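Local coordinates for matrix protein VP40 (Lake Victoria marburgvirus, PDB 5B0V) that builds the matrix layer of the virion, driving assembly and budding at the plasma membrane, and also antagonises host interferon signalling, at residues Leu220-Lys224 / Leu265-Ser271; Leu188-Trp193 / Pro285-Phe289; Gly202-Ala208 / Val305-Asn311. All coordinates share one frame; numbering follows the deposited sequence.

Contact 1. Residues Leu220-Lys224 / Leu265-Ser271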
ATOM      1  N   LEU A 220      22.022  -5.221  21.398  1.00 29.41           N
ATOM      2  CA  LEU A 220      23.316  -4.789  20.940  1.00 28.67           C
ATOM      3  C   LEU A 220      24.089  -5.910  20.300  1.00 28.96           C
ATOM      4  O   LEU A 220      23.874  -7.090  20.610  1.00 29.52           O
ATOM      5  CB  LEU A 220      24.093  -4.281  22.147  1.00 28.89           C
ATOM      6  CG  LEU A 220      23.532  -3.072  22.885  1.00 28.49           C
ATOM      7  CD1 LEU A 220      24.350  -2.797  24.136  1.00 29.82           C
ATOM      8  CD2 LEU A 220      23.545  -1.853  21.988  1.00 28.43           C
ATOM      9  N   PRO A 221      25.043  -5.551  19.445  1.00 29.56           N
ATOM     10  CA  PRO A 221      25.959  -6.560  18.981  1.00 30.77           C
ATOM     11  C   PRO A 221      26.721  -7.216  20.137  1.00 32.39           C
ATOM     12  O   PRO A 221      26.759  -6.709  21.265  1.00 32.00           O
ATOM     13  CB  PRO A 221      26.953  -5.783  18.115  1.00 30.79           C
ATOM     14  CG  PRO A 221      26.410  -4.421  17.967  1.00 30.05           C
ATOM     15  CD  PRO A 221      25.533  -4.202  19.143  1.00 29.71           C
ATOM     16  N   THR A 222      27.316  -8.352  19.838  1.00 33.89           N
ATOM     17  CA  THR A 222      28.049  -9.074  20.828  1.00 36.16           C
ATOM     18  C   THR A 222      29.248  -8.247  21.301  1.00 35.67           C
ATOM     19  O   THR A 222      29.838  -7.480  20.536  1.00 34.21           O
ATOM     20  CB  THR A 222      28.485 -10.468  20.319  1.00 38.55           C
ATOM     21  OG1 THR A 222      29.156 -10.339  19.057  1.00 41.07           O
ATOM     22  CG2 THR A 222      27.249 -11.390  20.168  1.00 38.69           C
ATOM     23  N   VAL A 223      29.562  -8.415  22.585  1.00 35.13           N
ATOM     24  CA  VAL A 223      30.653  -7.727  23.219  1.00 34.97           C
ATOM     25  C   VAL A 223      31.906  -8.576  23.062  1.00 36.21           C
ATOM     26  O   VAL A 223      31.929  -9.754  23.377  1.00 36.23           O
ATOM     27  CB  VAL A 223      30.358  -7.484  24.701  1.00 34.48           C
ATOM     28  CG1 VAL A 223      31.551  -6.862  25.394  1.00 35.01           C
ATOM     29  CG2 VAL A 223      29.120  -6.617  24.846  1.00 33.50           C
ATOM     30  N   LYS A 224      32.947  -7.954  22.554  1.00 37.80           N
ATOM     31  CA  LYS A 224      34.184  -8.634  22.280  1.00 39.75           C
ATOM     32  C   LYS A 224      34.752  -9.207  23.564  1.00 41.62           C
ATOM     33  O   LYS A 224      34.737  -8.535  24.595  1.00 41.83           O
ATOM     34  CB  LYS A 224      35.185  -7.640  21.689  1.00 40.86           C
ATOM     35  CG  LYS A 224      34.879  -7.173  20.271  1.00 40.24           C
ATOM     36  CD  LYS A 224      36.066  -6.400  19.713  1.00 41.39           C
ATOM     37  CE  LYS A 224      35.820  -5.945  18.290  1.00 41.48           C
ATOM     38  NZ  LYS A 224      36.697  -4.801  17.932  1.00 42.50           N
ATOM     39  N   LEU A 265      28.549   2.893  18.323  1.00 26.80           N
ATOM     40  CA  LEU A 265      29.092   2.114  19.428  1.00 26.45           C
ATOM     41  C   LEU A 265      30.586   2.008  19.262  1.00 27.42           C
ATOM     42  O   LEU A 265      31.066   1.916  18.148  1.00 28.36           O
ATOM     43  CB  LEU A 265      28.473   0.718  19.442  1.00 25.61           C
ATOM     44  CG  LEU A 265      26.956   0.652  19.645  1.00 24.63           C
ATOM     45  CD1 LEU A 265      26.388  -0.718  19.348  1.00 24.36           C
ATOM     46  CD2 LEU A 265      26.594   1.020  21.055  1.00 24.55           C
ATOM     47  N   PRO A 266      31.333   2.008  20.372  1.00 28.12           N
ATOM     48  CA  PRO A 266      32.785   1.847  20.283  1.00 29.48           C
ATOM     49  C   PRO A 266      33.205   0.494  19.646  1.00 30.02           C
ATOM     50  O   PRO A 266      32.675  -0.552  20.010  1.00 28.81           O
ATOM     51  CB  PRO A 266      33.240   1.954  21.743  1.00 29.46           C
ATOM     52  CG  PRO A 266      32.043   1.643  22.565  1.00 28.22           C
ATOM     53  CD  PRO A 266      30.860   2.072  21.771  1.00 27.72           C
ATOM     54  N   ALA A 267      34.109   0.543  18.671  1.00 31.72           N
ATOM     55  CA  ALA A 267      34.514  -0.647  17.943  1.00 33.06           C
ATOM     56  C   ALA A 267      35.388  -1.528  18.810  1.00 34.67           C
ATOM     57  O   ALA A 267      35.375  -2.746  18.667  1.00 35.21           O
ATOM     58  CB  ALA A 267      35.276  -0.281  16.684  1.00 34.19           C
ATOM     59  N   ASP A 268      36.144  -0.917  19.705  1.00 35.96           N
ATOM     60  CA  ASP A 268      36.988  -1.686  20.583  1.00 37.78           C
ATOM     61  C   ASP A 268      36.197  -2.618  21.493  1.00 36.42           C
ATOM     62  O   ASP A 268      36.781  -3.541  22.065  1.00 37.96           O
ATOM     63  CB  ASP A 268      37.908  -0.768  21.416  1.00 40.34           C
ATOM     64  CG  ASP A 268      37.149   0.080  22.469  1.00 40.93           C
ATOM     65  OD1 ASP A 268      35.915  -0.056  22.606  1.00 40.60           O
ATOM     66  OD2 ASP A 268      37.821   0.876  23.168  1.00 42.36           O
HETATM   67  N   MSE A 269      34.888  -2.388  21.620  1.00 34.34           N
HETATM   68  CA  MSE A 269      34.018  -3.214  22.460  1.00 33.19           C
HETATM   69  C   MSE A 269      33.021  -4.119  21.770  1.00 32.67           C
HETATM   70  O   MSE A 269      32.718  -5.191  22.270  1.00 31.77           O
HETATM   71  CB  MSE A 269      33.218  -2.255  23.298  1.00 32.62           C
HETATM   72  CG  MSE A 269      32.392  -3.021  24.328  1.00 32.51           C
HETATM   73 SE   MSE A 269      31.462  -1.951  25.697  1.00 33.21          SE
HETATM   74  CE  MSE A 269      32.925  -1.195  26.776  1.00 33.68           C
ATOM     75  N   PHE A 270      32.499  -3.690  20.618  1.00 33.41           N
ATOM     76  CA  PHE A 270      31.411  -4.384  19.920  1.00 32.57           C
ATOM     77  C   PHE A 270      31.827  -4.867  18.542  1.00 35.50           C
ATOM     78  O   PHE A 270      32.440  -4.131  17.746  1.00 36.94           O
ATOM     79  CB  PHE A 270      30.233  -3.459  19.751  1.00 30.38           C
ATOM     80  CG  PHE A 270      29.583  -3.063  21.042  1.00 28.55           C
ATOM     81  CD1 PHE A 270      28.644  -3.882  21.634  1.00 27.39           C
ATOM     82  CD2 PHE A 270      29.888  -1.863  21.644  1.00 28.19           C
ATOM     83  CE1 PHE A 270      28.034  -3.518  22.810  1.00 26.62           C
ATOM     84  CE2 PHE A 270      29.287  -1.492  22.833  1.00 27.46           C
ATOM     85  CZ  PHE A 270      28.353  -2.318  23.409  1.00 26.74           C
ATOM     86  N   SER A 271      31.506  -6.130  18.281  1.00 38.11           N
ATOM     87  CA  SER A 271      31.837  -6.796  17.033  1.00 40.21           C
ATOM     88  C   SER A 271      30.597  -6.874  16.168  1.00 41.03           C
ATOM     89  O   SER A 271      29.505  -7.183  16.633  1.00 40.08           O
ATOM     90  CB  SER A 271      32.363  -8.202  17.310  1.00 40.75           C
ATOM     91  OG  SER A 271      32.277  -9.004  16.140  1.00 41.42           O
TER
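Two backbone hydrogen bonds bracket Val-223 and Phe-270, whose chains run antiparallel here for the length of one isolated beta bridge. Ser-271 N donates to Thr-222 O (3.1 Å, 172° at the hydrogen), and Lys-224 N to Met-269 O (2.8 Å). Each of these carbonyl oxygens also takes a CA-H...O contact, Thr-222 O from Phe-270 and Met-269 O from Val-223.

The third polar link comes from a side chain. Lys-224 has CG beside its own backbone N (chi1 -71°) and is extended beyond, so its methylenes run past Met-269 O and NZ bonds to Ala-267 O (2.6 Å), approaching from 31° outside the carbonyl plane. The Lys-224 side chain thereby holds the backbone of the turn at 266-269, while Pro-266 O closes that turn from within by accepting from Met-269 N and Phe-270 N.

Packing centres on the Phe-270 ring. The carbonyl oxygen Pro-221 O lies at its edge (3.4 Å to Phe-270 CD1), while the apolar Leu-220 CD1 and Val-223 CG2 both touch CE1 obliquely, the latter at 3.9 Å. Within its own segment the ring is sandwiched between Met-269 CG, a selenomethionine carbon, and Leu-265 CD1. That same leucine methyl meets Pro-221 CD (3.6 Å) and Leu-220 CD2 (4.0 Å).

Both segments are loops of the C-terminal domain, running on from strands 218-219 and 260-264 of its two small sheets. Helix 237-243 covers Leu-220 and Val-223 through Ile-242, and Trp-193 packs against Pro-221.

Contact 2. Residues Leu188-Trp193 / Pro285-Phe289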
ATOM      1  N   LEU A 188      16.493   1.837   6.307  1.00 29.30           N
ATOM      2  CA  LEU A 188      17.618   2.171   7.196  1.00 29.24           C
ATOM      3  C   LEU A 188      18.858   2.224   6.342  1.00 30.66           C
ATOM      4  O   LEU A 188      18.943   1.492   5.376  1.00 31.59           O
ATOM      5  CB  LEU A 188      17.837   1.090   8.241  1.00 28.31           C
ATOM      6  CG  LEU A 188      17.060   1.123   9.543  1.00 27.38           C
ATOM      7  CD1 LEU A 188      15.599   1.426   9.320  1.00 27.51           C
ATOM      8  CD2 LEU A 188      17.219  -0.220  10.227  1.00 27.00           C
ATOM      9  N   PRO A 189      19.832   3.071   6.694  1.00 31.56           N
ATOM     10  CA  PRO A 189      21.081   3.117   5.927  1.00 33.18           C
ATOM     11  C   PRO A 189      21.843   1.808   6.016  1.00 34.85           C
ATOM     12  O   PRO A 189      21.577   0.981   6.877  1.00 33.34           O
ATOM     13  CB  PRO A 189      21.878   4.229   6.604  1.00 33.12           C
ATOM     14  CG  PRO A 189      20.868   5.061   7.314  1.00 32.12           C
ATOM     15  CD  PRO A 189      19.768   4.129   7.713  1.00 31.04           C
ATOM     16  N   ASP A 190      22.797   1.619   5.126  1.00 38.75           N
ATOM     17  CA  ASP A 190      23.506   0.340   5.048  1.00 40.29           C
ATOM     18  C   ASP A 190      24.339   0.041   6.274  1.00 39.31           C
ATOM     19  O   ASP A 190      24.616  -1.131   6.536  1.00 40.84           O
ATOM     20  CB  ASP A 190      24.346   0.258   3.769  1.00 44.09           C
ATOM     21  CG  ASP A 190      23.482   0.219   2.515  1.00 47.47           C
ATOM     22  OD1 ASP A 190      22.335   0.737   2.565  1.00 50.77           O
ATOM     23  OD2 ASP A 190      23.933  -0.318   1.484  1.00 50.16           O
ATOM     24  N   ASP A 191      24.707   1.058   7.055  1.00 38.00           N
ATOM     25  CA  ASP A 191      25.492   0.826   8.280  1.00 37.21           C
ATOM     26  C   ASP A 191      24.678   0.307   9.480  1.00 34.56           C
ATOM     27  O   ASP A 191      25.181   0.247  10.592  1.00 34.54           O
ATOM     28  CB  ASP A 191      26.331   2.067   8.673  1.00 38.46           C
ATOM     29  CG  ASP A 191      25.488   3.281   9.077  1.00 38.77           C
ATOM     30  OD1 ASP A 191      24.329   3.110   9.509  1.00 37.15           O
ATOM     31  OD2 ASP A 191      26.011   4.422   8.952  1.00 41.83           O
ATOM     32  N   ALA A 192      23.437  -0.091   9.272  1.00 33.04           N
ATOM     33  CA  ALA A 192      22.631  -0.556  10.389  1.00 31.81           C
ATOM     34  C   ALA A 192      23.072  -1.933  10.774  1.00 30.97           C
ATOM     35  O   ALA A 192      23.233  -2.795   9.919  1.00 31.08           O
ATOM     36  CB  ALA A 192      21.167  -0.574  10.027  1.00 32.21           C
ATOM     37  N   TRP A 193      23.337  -2.101  12.062  1.00 30.00           N
ATOM     38  CA  TRP A 193      23.600  -3.384  12.619  1.00 29.69           C
ATOM     39  C   TRP A 193      22.290  -3.960  13.090  1.00 30.35           C
ATOM     40  O   TRP A 193      21.420  -3.266  13.555  1.00 30.15           O
ATOM     41  CB  TRP A 193      24.560  -3.292  13.782  1.00 29.53           C
ATOM     42  CG  TRP A 193      24.770  -4.637  14.365  1.00 29.26           C
ATOM     43  CD1 TRP A 193      25.721  -5.523  14.016  1.00 29.56           C
ATOM     44  CD2 TRP A 193      23.943  -5.288  15.340  1.00 28.52           C
ATOM     45  NE1 TRP A 193      25.554  -6.690  14.714  1.00 29.69           N
ATOM     46  CE2 TRP A 193      24.473  -6.570  15.540  1.00 28.71           C
ATOM     47  CE3 TRP A 193      22.796  -4.916  16.046  1.00 27.90           C
ATOM     48  CZ2 TRP A 193      23.926  -7.479  16.443  1.00 28.92           C
ATOM     49  CZ3 TRP A 193      22.241  -5.831  16.950  1.00 28.11           C
ATOM     50  CH2 TRP A 193      22.810  -7.096  17.136  1.00 28.38           C
ATOM     51  N   PRO A 285      30.119  -0.335  14.257  1.00 37.70           N
ATOM     52  CA  PRO A 285      28.863  -0.836  14.749  1.00 35.25           C
ATOM     53  C   PRO A 285      27.912   0.316  15.112  1.00 33.55           C
ATOM     54  O   PRO A 285      28.301   1.250  15.810  1.00 33.09           O
ATOM     55  CB  PRO A 285      29.294  -1.650  15.961  1.00 35.24           C
ATOM     56  CG  PRO A 285      30.551  -1.003  16.442  1.00 35.90           C
ATOM     57  CD  PRO A 285      31.123  -0.201  15.332  1.00 37.16           C
ATOM     58  N   VAL A 286      26.690   0.266  14.583  1.00 31.87           N
ATOM     59  CA  VAL A 286      25.703   1.300  14.838  1.00 29.84           C
ATOM     60  C   VAL A 286      24.305   0.692  14.930  1.00 27.73           C
ATOM     61  O   VAL A 286      23.939  -0.094  14.079  1.00 26.92           O
ATOM     62  CB  VAL A 286      25.714   2.339  13.713  1.00 31.01           C
ATOM     63  CG1 VAL A 286      24.665   3.427  13.979  1.00 31.05           C
ATOM     64  CG2 VAL A 286      27.103   2.948  13.543  1.00 32.05           C
ATOM     65  N   VAL A 287      23.520   1.082  15.939  1.00 26.78           N
ATOM     66  CA  VAL A 287      22.130   0.634  16.040  1.00 25.95           C
ATOM     67  C   VAL A 287      21.134   1.729  15.830  1.00 25.06           C
ATOM     68  O   VAL A 287      21.241   2.791  16.375  1.00 25.40           O
ATOM     69  CB  VAL A 287      21.778   0.029  17.382  1.00 25.90           C
ATOM     70  CG1 VAL A 287      22.381  -1.338  17.487  1.00 26.51           C
ATOM     71  CG2 VAL A 287      22.268   0.896  18.509  1.00 26.66           C
ATOM     72  N   TYR A 288      20.133   1.426  15.037  1.00 24.29           N
ATOM     73  CA  TYR A 288      19.077   2.349  14.779  1.00 23.65           C
ATOM     74  C   TYR A 288      17.905   1.947  15.620  1.00 22.52           C
ATOM     75  O   TYR A 288      17.727   0.789  15.929  1.00 22.49           O
ATOM     76  CB  TYR A 288      18.711   2.325  13.292  1.00 23.85           C
ATOM     77  CG  TYR A 288      19.749   3.010  12.458  1.00 24.37           C
ATOM     78  CD1 TYR A 288      20.879   2.347  12.063  1.00 25.30           C
ATOM     79  CD2 TYR A 288      19.611   4.318  12.101  1.00 24.82           C
ATOM     80  CE1 TYR A 288      21.841   2.961  11.304  1.00 26.32           C
ATOM     81  CE2 TYR A 288      20.575   4.948  11.349  1.00 26.05           C
ATOM     82  CZ  TYR A 288      21.694   4.265  10.961  1.00 26.65           C
ATOM     83  OH  TYR A 288      22.633   4.905  10.180  1.00 28.38           O
ATOM     84  N   PHE A 289      17.107   2.913  16.008  1.00 22.04           N
ATOM     85  CA  PHE A 289      15.897   2.603  16.726  1.00 21.63           C
ATOM     86  C   PHE A 289      14.873   3.693  16.430  1.00 21.75           C
ATOM     87  O   PHE A 289      15.193   4.750  15.884  1.00 22.03           O
ATOM     88  CB  PHE A 289      16.183   2.441  18.244  1.00 21.62           C
ATOM     89  CG  PHE A 289      16.549   3.722  18.958  1.00 21.50           C
ATOM     90  CD1 PHE A 289      17.863   4.167  18.987  1.00 22.09           C
ATOM     91  CD2 PHE A 289      15.594   4.456  19.613  1.00 21.37           C
ATOM     92  CE1 PHE A 289      18.214   5.333  19.649  1.00 22.41           C
ATOM     93  CE2 PHE A 289      15.931   5.615  20.271  1.00 21.86           C
ATOM     94  CZ  PHE A 289      17.234   6.057  20.288  1.00 22.37           C
TER
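The hydroxyl of Tyr-288 is satisfied twice over. It donates to Asp-191 OD1 (2.6 Å from Tyr-288 OH), on the syn lone pair of that oxygen, and it is also hydrogen-bonded to Arg-262 NH1 from the neighbouring strand, a second bond that helps fix the phenol oxygen which Asp-191 meets. The carboxylate lies at the rim of the ring and is nearly coplanar with it, the two planes 21° apart. Asp-191 arrives there with CG between its backbone N and carbonyl carbon (chi1 66°), which swings the carboxylate toward the phenol although CB itself does not point that way.

The second donor across the contact is Trp-193 N, which bonds to Val-286 O (2.9 Å) nearly along the C=O axis. Strand 286-290 is outermost in its antiparallel sheet, pairing with strand 260-264 through residues such as Val-287 and Phe-289. The Val-286 carbonyl points away from strand 260-264, and Trp-193 N is the donor that meets it. This edge is where the C-terminal domain receives the chain coming from the long strand 176-187 of the N-terminal domain's beta-sandwich. The incoming chain folds into a type I beta turn, Pro-189 to Ala-192, closed by Ala-192 N to Pro-189 O (3.2 Å).

Apolar atoms hold the phenol ring in position. Pro-189 CD sits over one face, 4.1 Å from the Tyr-288 ring centroid, a CH-pi contact, and Ala-192 CB meets Tyr-288 CD1 obliquely (3.6 Å). Leu-188 CD2 packs on Tyr-288 CB near the root of the side chain. Beyond the backbone bond, Trp-193 CE3 lies alongside Val-287 CG1 (3.9 Å), and Val-287 also packs on Ile-218 of strand 218-219.

Contact 3. Residues Gly202-Ala208 / Val305-Asn311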
ATOM      1  N   GLY A 202      14.979 -17.107  17.327  1.00 46.32           N
ATOM      2  CA  GLY A 202      15.217 -17.853  18.576  1.00 47.22           C
ATOM      3  C   GLY A 202      14.437 -17.363  19.789  1.00 45.52           C
ATOM      4  O   GLY A 202      13.526 -16.567  19.673  1.00 45.00           O
ATOM      5  N   ASN A 203      14.783 -17.852  20.965  1.00 45.23           N
ATOM      6  CA  ASN A 203      14.139 -17.363  22.204  1.00 44.56           C
ATOM      7  C   ASN A 203      15.161 -17.117  23.252  1.00 42.67           C
ATOM      8  O   ASN A 203      14.912 -17.306  24.420  1.00 43.78           O
ATOM      9  CB  ASN A 203      13.098 -18.346  22.722  1.00 46.47           C
ATOM     10  CG  ASN A 203      13.561 -19.770  22.599  1.00 49.77           C
ATOM     11  OD1 ASN A 203      14.698 -20.087  22.930  1.00 49.23           O
ATOM     12  ND2 ASN A 203      12.692 -20.638  22.085  1.00 53.12           N
ATOM     13  N   THR A 204      16.331 -16.715  22.796  1.00 41.27           N
ATOM     14  CA  THR A 204      17.429 -16.393  23.660  1.00 40.23           C
ATOM     15  C   THR A 204      17.338 -14.921  23.954  1.00 37.64           C
ATOM     16  O   THR A 204      16.777 -14.174  23.155  1.00 36.93           O
ATOM     17  CB  THR A 204      18.761 -16.659  22.957  1.00 41.04           C
ATOM     18  OG1 THR A 204      18.664 -17.898  22.265  1.00 41.70           O
ATOM     19  CG2 THR A 204      19.922 -16.722  23.974  1.00 42.28           C
HETATM   20  N   MSE A 205      17.896 -14.524  25.099  1.00 36.52           N
HETATM   21  CA  MSE A 205      17.929 -13.117  25.530  1.00 34.86           C
HETATM   22  C   MSE A 205      19.329 -12.595  25.413  1.00 33.78           C
HETATM   23  O   MSE A 205      20.273 -13.363  25.496  1.00 34.70           O
HETATM   24  CB  MSE A 205      17.405 -13.045  26.958  1.00 34.64           C
HETATM   25  CG  MSE A 205      15.899 -13.234  26.895  1.00 35.06           C
HETATM   26 SE   MSE A 205      15.048 -13.123  28.639  1.00 35.06          SE
HETATM   27  CE  MSE A 205      14.403 -11.263  28.548  1.00 34.17           C
ATOM     28  N   HIS A 206      19.494 -11.309  25.145  1.00 32.50           N
ATOM     29  CA  HIS A 206      20.838 -10.781  24.914  1.00 32.62           C
ATOM     30  C   HIS A 206      21.005  -9.423  25.497  1.00 31.89           C
ATOM     31  O   HIS A 206      20.028  -8.742  25.746  1.00 32.18           O
ATOM     32  CB  HIS A 206      21.158 -10.705  23.432  1.00 32.76           C
ATOM     33  CG  HIS A 206      20.771 -11.938  22.702  1.00 34.12           C
ATOM     34  ND1 HIS A 206      21.676 -12.912  22.353  1.00 35.39           N
ATOM     35  CD2 HIS A 206      19.556 -12.396  22.319  1.00 35.48           C
ATOM     36  CE1 HIS A 206      21.041 -13.903  21.750  1.00 36.54           C
ATOM     37  NE2 HIS A 206      19.752 -13.618  21.723  1.00 36.88           N
ATOM     38  N   PRO A 207      22.256  -9.018  25.695  1.00 31.37           N
ATOM     39  CA  PRO A 207      22.483  -7.708  26.235  1.00 31.27           C
ATOM     40  C   PRO A 207      21.803  -6.668  25.391  1.00 30.62           C
ATOM     41  O   PRO A 207      21.919  -6.679  24.165  1.00 30.26           O
ATOM     42  CB  PRO A 207      23.996  -7.567  26.147  1.00 31.74           C
ATOM     43  CG  PRO A 207      24.500  -8.949  26.264  1.00 31.62           C
ATOM     44  CD  PRO A 207      23.498  -9.790  25.564  1.00 31.23           C
ATOM     45  N   ALA A 208      21.077  -5.789  26.057  1.00 31.26           N
ATOM     46  CA  ALA A 208      20.368  -4.709  25.399  1.00 30.90           C
ATOM     47  C   ALA A 208      20.414  -3.473  26.263  1.00 31.54           C
ATOM     48  O   ALA A 208      20.594  -3.573  27.492  1.00 31.59           O
ATOM     49  CB  ALA A 208      18.939  -5.106  25.196  1.00 31.31           C
ATOM     50  N   VAL A 305      20.952  -1.166  31.522  1.00 32.25           N
ATOM     51  CA  VAL A 305      21.319  -2.384  30.785  1.00 31.56           C
ATOM     52  C   VAL A 305      20.482  -3.588  31.188  1.00 31.78           C
ATOM     53  O   VAL A 305      20.362  -3.911  32.374  1.00 33.53           O
ATOM     54  CB  VAL A 305      22.768  -2.797  31.033  1.00 32.37           C
ATOM     55  CG1 VAL A 305      23.124  -3.986  30.162  1.00 32.10           C
ATOM     56  CG2 VAL A 305      23.694  -1.641  30.750  1.00 33.09           C
ATOM     57  N   VAL A 306      19.926  -4.264  30.194  1.00 30.66           N
ATOM     58  CA  VAL A 306      19.068  -5.415  30.431  1.00 30.49           C
ATOM     59  C   VAL A 306      19.381  -6.529  29.437  1.00 30.22           C
ATOM     60  O   VAL A 306      20.162  -6.359  28.516  1.00 29.47           O
ATOM     61  CB  VAL A 306      17.572  -5.022  30.363  1.00 29.93           C
ATOM     62  CG1 VAL A 306      17.236  -4.043  31.482  1.00 30.96           C
ATOM     63  CG2 VAL A 306      17.204  -4.408  29.012  1.00 28.90           C
ATOM     64  N   LEU A 307      18.738  -7.664  29.653  1.00 30.96           N
ATOM     65  CA  LEU A 307      18.729  -8.762  28.714  1.00 30.78           C
ATOM     66  C   LEU A 307      17.368  -8.761  28.062  1.00 31.44           C
ATOM     67  O   LEU A 307      16.351  -8.748  28.742  1.00 32.17           O
ATOM     68  CB  LEU A 307      18.938 -10.072  29.440  1.00 31.81           C
ATOM     69  CG  LEU A 307      20.309 -10.285  30.094  1.00 32.19           C
ATOM     70  CD1 LEU A 307      20.255 -11.351  31.177  1.00 33.32           C
ATOM     71  CD2 LEU A 307      21.326 -10.650  29.044  1.00 31.40           C
ATOM     72  N   ALA A 308      17.329  -8.702  26.736  1.00 31.95           N
ATOM     73  CA  ALA A 308      16.061  -8.711  26.027  1.00 32.11           C
ATOM     74  C   ALA A 308      16.072  -9.761  24.937  1.00 32.90           C
ATOM     75  O   ALA A 308      17.136 -10.181  24.470  1.00 33.81           O
ATOM     76  CB  ALA A 308      15.785  -7.353  25.440  1.00 31.60           C
ATOM     77  N   TYR A 309      14.875 -10.196  24.552  1.00 33.11           N
ATOM     78  CA  TYR A 309      14.709 -11.031  23.378  1.00 32.67           C
ATOM     79  C   TYR A 309      14.996 -10.220  22.144  1.00 32.04           C
ATOM     80  O   TYR A 309      14.638  -9.042  22.055  1.00 31.82           O
ATOM     81  CB  TYR A 309      13.286 -11.542  23.264  1.00 33.38           C
ATOM     82  CG  TYR A 309      12.902 -12.555  24.315  1.00 35.32           C
ATOM     83  CD1 TYR A 309      13.447 -13.843  24.298  1.00 36.26           C
ATOM     84  CD2 TYR A 309      11.966 -12.245  25.297  1.00 36.00           C
ATOM     85  CE1 TYR A 309      13.077 -14.773  25.232  1.00 37.24           C
ATOM     86  CE2 TYR A 309      11.589 -13.178  26.234  1.00 37.31           C
ATOM     87  CZ  TYR A 309      12.152 -14.431  26.199  1.00 38.06           C
ATOM     88  OH  TYR A 309      11.798 -15.346  27.154  1.00 41.20           O
ATOM     89  N   ALA A 310      15.639 -10.852  21.174  1.00 32.91           N
ATOM     90  CA  ALA A 310      15.782 -10.259  19.849  1.00 32.28           C
ATOM     91  C   ALA A 310      14.554 -10.574  19.017  1.00 31.76           C
ATOM     92  O   ALA A 310      14.127  -9.790  18.199  1.00 31.59           O
ATOM     93  CB  ALA A 310      17.035 -10.786  19.194  1.00 33.04           C
ATOM     94  N   ASN A 311      13.990 -11.741  19.242  1.00 34.26           N
ATOM     95  CA  ASN A 311      12.828 -12.193  18.518  1.00 36.00           C
ATOM     96  C   ASN A 311      11.664 -11.272  18.787  1.00 35.96           C
ATOM     97  O   ASN A 311      11.163 -11.266  19.908  1.00 34.94           O
ATOM     98  CB  ASN A 311      12.501 -13.630  18.947  1.00 38.06           C
ATOM     99  CG  ASN A 311      11.279 -14.187  18.264  1.00 39.69           C
ATOM    100  OD1 ASN A 311      10.338 -13.458  17.949  1.00 40.89           O
ATOM    101  ND2 ASN A 311      11.284 -15.497  18.023  1.00 40.79           N
TER
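Met-205, a selenomethionine, lies over one face of the Tyr-309 ring. Its CG stands 3.8 Å from the Tyr-309 ring centroid as a CH-pi contact, and SE at 4.2 Å from that centroid, 19° off the normal, makes a Met-aromatic contact. At the ring's edge, Tyr-309 CE1 meets the carbonyl oxygen of Asn-203 (3.2 Å).

The other face of the sheet carries His-206, Ala-208, Val-306 and Ala-308; there Ala-208 CB touches Ala-308 CB (3.9 Å). The backbones that carry these side chains are paired in antiparallel fashion. His-206 and Ala-308 exchange two bonds, His-206 N to Ala-308 O at 2.7 Å and Ala-308 N to His-206 O at 2.9 Å, and Ala-208 and Val-306 form the same kind of hydrogen-bonded pair. Strand 205-210 is the middle of a three-stranded antiparallel sheet in the C-terminal domain, with 304-309 on one flank and 218-219 on the other.

Past the strands, Asn-311 ND2 donates to Gly-202 O (3.0 Å), the acceptor lying in its amide plane; with CG anti to the backbone N (chi1 179°), the amide of Asn-311 extends to that carbonyl, and OD1 is taken by Thr-313 N. Gly-202 follows helix 197-201, whose Lys-199 touches His-206 and Ala-310. Helix 237-243 covers Pro-207 and Val-305.

In the fold
Contact 2 is the buried one; contact 1 is partly buried, and contact 3 lies largely at the surface. The chemistry changes accordingly: in contact 2 a buried phenol oxygen is met by a carboxylate and an arginine, and an edge-strand carbonyl by a backbone N-H, whereas contact 3 relies on regular strand pairing and contact 1 joins loops by one bridge and a lysine. Contact 1 connects the other two, its Leu-220 N probably bonding to Pro-207 O of contact 3 and its Leu-265 N to Pro-285 O of contact 2. Contacts 2 and 3 do not touch, their nearest atoms about 7 Å apart, and involve different three-stranded sheets, although strands 286-290 and 304-309 are consecutive.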